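Local coordinates for phage-like element PBSX protein xkdM (Bacillus subtilis, PDB 2GUJ), which is of unproven function but, from its family, probably forms the tail tube of the defective phage-like particle PBSX, at residues N7-D19 with D83-Q95. Residues are numbered along the deposited sequence; the frame is centred on the assembly and turned at random.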
# COMPACT_ATOMS: atom_id res chain seq x y z
N ASN B 7 -4.42 8.76 9.08
CA ASN B 7 -4.63 7.84 10.20
C ASN B 7 -3.49 6.83 10.16
O ASN B 7 -3.63 5.69 10.60
CB ASN B 7 -5.97 7.12 10.03
CG ASN B 7 -6.43 6.43 11.31
OD1 ASN B 7 -7.44 5.73 11.31
ND2 ASN B 7 -5.69 6.63 12.40
N THR B 8 -2.36 7.28 9.64
CA THR B 8 -1.17 6.46 9.48
C THR B 8 -0.35 6.33 10.77
O THR B 8 -0.72 6.88 11.81
CB THR B 8 -0.32 7.05 8.34
OG1 THR B 8 0.78 6.19 8.04
CG2 THR B 8 0.20 8.43 8.74
N ILE B 9 0.76 5.59 10.69
CA ILE B 9 1.64 5.34 11.82
C ILE B 9 2.91 4.72 11.28
O ILE B 9 2.85 3.74 10.53
CB ILE B 9 1.06 4.30 12.78
CG1 ILE B 9 2.11 3.92 13.84
CG2 ILE B 9 0.68 3.06 12.00
CD1 ILE B 9 1.67 2.83 14.79
N SER B 10 4.06 5.25 11.67
CA SER B 10 5.31 4.69 11.17
C SER B 10 6.44 4.93 12.15
O SER B 10 6.37 5.81 13.00
CB SER B 10 5.67 5.33 9.85
OG SER B 10 6.49 6.44 10.09
N GLY B 11 7.50 4.13 12.02
CA GLY B 11 8.63 4.28 12.91
C GLY B 11 9.95 3.84 12.33
O GLY B 11 10.03 2.90 11.55
N LYS B 12 11.01 4.54 12.72
CA LYS B 12 12.36 4.23 12.26
C LYS B 12 12.84 2.89 12.82
O LYS B 12 12.12 2.23 13.57
CB LYS B 12 13.32 5.34 12.71
CG LYS B 12 13.63 6.43 11.68
CD LYS B 12 14.91 6.08 10.90
CE LYS B 12 15.56 7.29 10.25
NZ LYS B 12 16.88 6.90 9.68
N GLU B 13 14.06 2.52 12.44
CA GLU B 13 14.72 1.29 12.83
C GLU B 13 14.04 0.44 13.89
O GLU B 13 13.81 0.90 15.01
CB GLU B 13 16.15 1.60 13.28
CG GLU B 13 16.92 2.41 12.26
CD GLU B 13 18.35 1.93 12.05
OE1 GLU B 13 19.04 2.54 11.21
OE2 GLU B 13 18.78 0.95 12.71
N GLY B 14 13.72 -0.80 13.53
CA GLY B 14 13.05 -1.71 14.45
C GLY B 14 13.47 -3.17 14.29
O GLY B 14 14.18 -3.51 13.35
N ARG B 15 13.02 -4.02 15.21
CA ARG B 15 13.35 -5.44 15.17
C ARG B 15 12.10 -6.28 15.42
O ARG B 15 11.29 -5.95 16.29
CB ARG B 15 14.40 -5.75 16.25
CG ARG B 15 15.81 -5.25 15.94
CD ARG B 15 15.99 -3.76 16.16
NE ARG B 15 17.06 -3.23 15.32
CZ ARG B 15 17.57 -2.01 15.41
NH1 ARG B 15 17.10 -1.16 16.33
NH2 ARG B 15 18.53 -1.62 14.58
N LEU B 16 11.91 -7.36 14.65
CA LEU B 16 10.73 -8.22 14.84
C LEU B 16 11.14 -9.56 15.45
O LEU B 16 12.06 -10.22 14.97
CB LEU B 16 10.00 -8.46 13.51
CG LEU B 16 10.63 -9.50 12.59
CD1 LEU B 16 9.73 -9.77 11.38
CD2 LEU B 16 11.99 -9.01 12.16
N PHE B 17 10.44 -9.98 16.50
CA PHE B 17 10.80 -11.20 17.21
C PHE B 17 9.81 -12.35 17.05
O PHE B 17 8.62 -12.19 17.30
CB PHE B 17 10.95 -10.89 18.71
CG PHE B 17 11.92 -9.77 19.01
CD1 PHE B 17 11.78 -8.52 18.41
CD2 PHE B 17 12.97 -9.96 19.90
CE1 PHE B 17 12.67 -7.48 18.68
CE2 PHE B 17 13.85 -8.92 20.17
CZ PHE B 17 13.70 -7.68 19.57
N LEU B 18 10.29 -13.51 16.60
CA LEU B 18 9.40 -14.64 16.45
C LEU B 18 9.51 -15.39 17.77
O LEU B 18 10.56 -15.93 18.11
CB LEU B 18 9.82 -15.53 15.28
CG LEU B 18 8.72 -16.49 14.79
CD1 LEU B 18 9.10 -17.05 13.43
CD2 LEU B 18 8.54 -17.61 15.80
N ASP B 19 8.42 -15.38 18.51
CA ASP B 19 8.36 -16.00 19.82
C ASP B 19 9.66 -15.91 20.64
O ASP B 19 9.95 -16.79 21.45
CB ASP B 19 7.94 -17.46 19.72
CG ASP B 19 7.24 -17.93 20.98
OD1 ASP B 19 7.56 -17.37 22.05
OD2 ASP B 19 6.38 -18.84 20.90
N ASP B 83 1.87 -19.03 7.53
CA ASP B 83 2.47 -17.74 7.77
C ASP B 83 2.48 -17.53 9.26
O ASP B 83 1.44 -17.58 9.92
CB ASP B 83 1.68 -16.63 7.10
CG ASP B 83 1.92 -16.57 5.61
OD1 ASP B 83 3.09 -16.75 5.20
OD2 ASP B 83 0.95 -16.33 4.85
N PRO B 84 3.67 -17.31 9.83
CA PRO B 84 3.89 -17.10 11.26
C PRO B 84 3.55 -15.68 11.71
O PRO B 84 3.46 -14.78 10.89
CB PRO B 84 5.37 -17.41 11.42
CG PRO B 84 5.94 -16.82 10.17
CD PRO B 84 4.96 -17.28 9.10
N TYR B 85 3.38 -15.51 13.01
CA TYR B 85 3.09 -14.20 13.58
C TYR B 85 4.30 -13.63 14.28
O TYR B 85 4.65 -14.08 15.37
CB TYR B 85 1.97 -14.29 14.60
CG TYR B 85 0.58 -14.42 14.06
CD1 TYR B 85 0.16 -13.67 12.96
CD2 TYR B 85 -0.36 -15.24 14.69
CE1 TYR B 85 -1.16 -13.74 12.50
CE2 TYR B 85 -1.67 -15.31 14.23
CZ TYR B 85 -2.06 -14.56 13.14
OH TYR B 85 -3.34 -14.65 12.67
N PHE B 86 4.94 -12.64 13.68
CA PHE B 86 6.09 -12.03 14.32
C PHE B 86 5.61 -10.78 15.06
O PHE B 86 4.52 -10.27 14.79
CB PHE B 86 7.15 -11.62 13.29
CG PHE B 86 7.12 -12.42 12.02
CD1 PHE B 86 5.95 -12.51 11.26
CD2 PHE B 86 8.26 -13.05 11.55
CE1 PHE B 86 5.93 -13.19 10.04
CE2 PHE B 86 8.26 -13.74 10.33
CZ PHE B 86 7.08 -13.81 9.58
N THR B 87 6.41 -10.31 16.01
CA THR B 87 6.08 -9.11 16.77
C THR B 87 7.12 -8.06 16.41
O THR B 87 8.29 -8.18 16.78
CB THR B 87 6.14 -9.38 18.26
OG1 THR B 87 4.97 -10.12 18.64
CG2 THR B 87 6.23 -8.07 19.06
N LEU B 88 6.69 -7.02 15.70
CA LEU B 88 7.60 -5.98 15.27
C LEU B 88 7.71 -4.85 16.28
O LEU B 88 6.78 -4.07 16.47
CB LEU B 88 7.15 -5.44 13.89
CG LEU B 88 8.14 -4.43 13.30
CD1 LEU B 88 7.85 -4.14 11.83
CD2 LEU B 88 8.08 -3.15 14.13
N GLN B 89 8.87 -4.74 16.92
CA GLN B 89 9.05 -3.71 17.93
C GLN B 89 10.09 -2.65 17.55
O GLN B 89 11.28 -2.84 17.77
CB GLN B 89 9.41 -4.35 19.27
CG GLN B 89 9.21 -3.43 20.44
CD GLN B 89 9.37 -4.14 21.76
OE1 GLN B 89 9.28 -3.52 22.83
NE2 GLN B 89 9.60 -5.45 21.70
N ALA B 90 9.61 -1.53 17.01
CA ALA B 90 10.49 -0.45 16.56
C ALA B 90 10.40 0.81 17.39
O ALA B 90 9.75 0.86 18.44
CB ALA B 90 10.21 -0.12 15.09
N VAL B 91 11.05 1.85 16.86
CA VAL B 91 11.07 3.16 17.49
C VAL B 91 10.18 4.14 16.73
O VAL B 91 10.40 4.41 15.55
CB VAL B 91 12.50 3.76 17.51
CG1 VAL B 91 12.42 5.23 17.88
CG2 VAL B 91 13.37 3.01 18.51
N LEU B 92 9.18 4.69 17.41
CA LEU B 92 8.26 5.62 16.76
C LEU B 92 8.94 6.83 16.14
O LEU B 92 9.91 7.36 16.69
CB LEU B 92 7.21 6.09 17.77
CG LEU B 92 6.01 6.77 17.12
CD1 LEU B 92 5.47 5.94 15.97
CD2 LEU B 92 4.95 6.96 18.18
N ASP B 93 8.44 7.26 14.98
CA ASP B 93 9.01 8.41 14.30
C ASP B 93 7.97 9.50 14.03
O ASP B 93 7.85 9.99 12.91
CB ASP B 93 9.68 8.00 12.98
CG ASP B 93 8.70 7.47 11.94
OD1 ASP B 93 7.48 7.77 12.05
OD2 ASP B 93 9.14 6.76 11.00
N ASP B 94 7.20 9.86 15.05
CA ASP B 94 6.21 10.91 14.88
C ASP B 94 6.99 12.21 15.08
O ASP B 94 7.52 12.46 16.16
CB ASP B 94 5.09 10.79 15.92
CG ASP B 94 3.83 11.56 15.53
OD1 ASP B 94 3.96 12.72 15.08
OD2 ASP B 94 2.71 11.01 15.68
N GLN B 95 7.09 13.02 14.04
CA GLN B 95 7.83 14.27 14.15
C GLN B 95 7.08 15.31 14.98
O GLN B 95 7.70 16.18 15.58
CB GLN B 95 8.14 14.84 12.77
CG GLN B 95 9.02 16.08 12.79
CD GLN B 95 10.20 15.95 13.73
OE1 GLN B 95 10.08 16.18 14.94
NE2 GLN B 95 11.35 15.55 13.19
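Leu16 lays its CD1 methyl alongside Phe86, obliquely to the ring and against CB and CD2, the two side chains pointing the same way. Its chi1 of 79° sets CG between the backbone N and the carbonyl carbon, which carries the branch to Phe86, while CB of Leu16 lies 4.2 Å from CB of Leu88. These bulky apolar residues suit a buried face, where Phe86 also packs on Phe70 and Met74 of helix 68-79 and meets Phe111 edge-to-face. Leu18 extends the apolar patch, its CD1 reaching CB of Pro84. On the other face lie Arg15, Phe17, Thr87 and Gln89, residues that tolerate partial exposure. Between the faces, the backbones pair antiparallel: Phe17 N donates to Thr87 O (2.8 Å), Thr87 N to Phe17 O, and Gln89 N to Arg15 O (2.8 Å). Near the corner at Lys12 and Glu13, where Gly14 lies beside Ala90, the pairing is loose. On the strand before the corner Asp93 N bonds Ser10 O at 3.2 Å, and Ser10 OG donates to Asp93 OD1, though the fine placing of this carboxylate is uncertain. Strand 14-18 pairs with both 21-33 and 86-92 in an antiparallel sheet, consistent with the barrel of phage tail tube proteins.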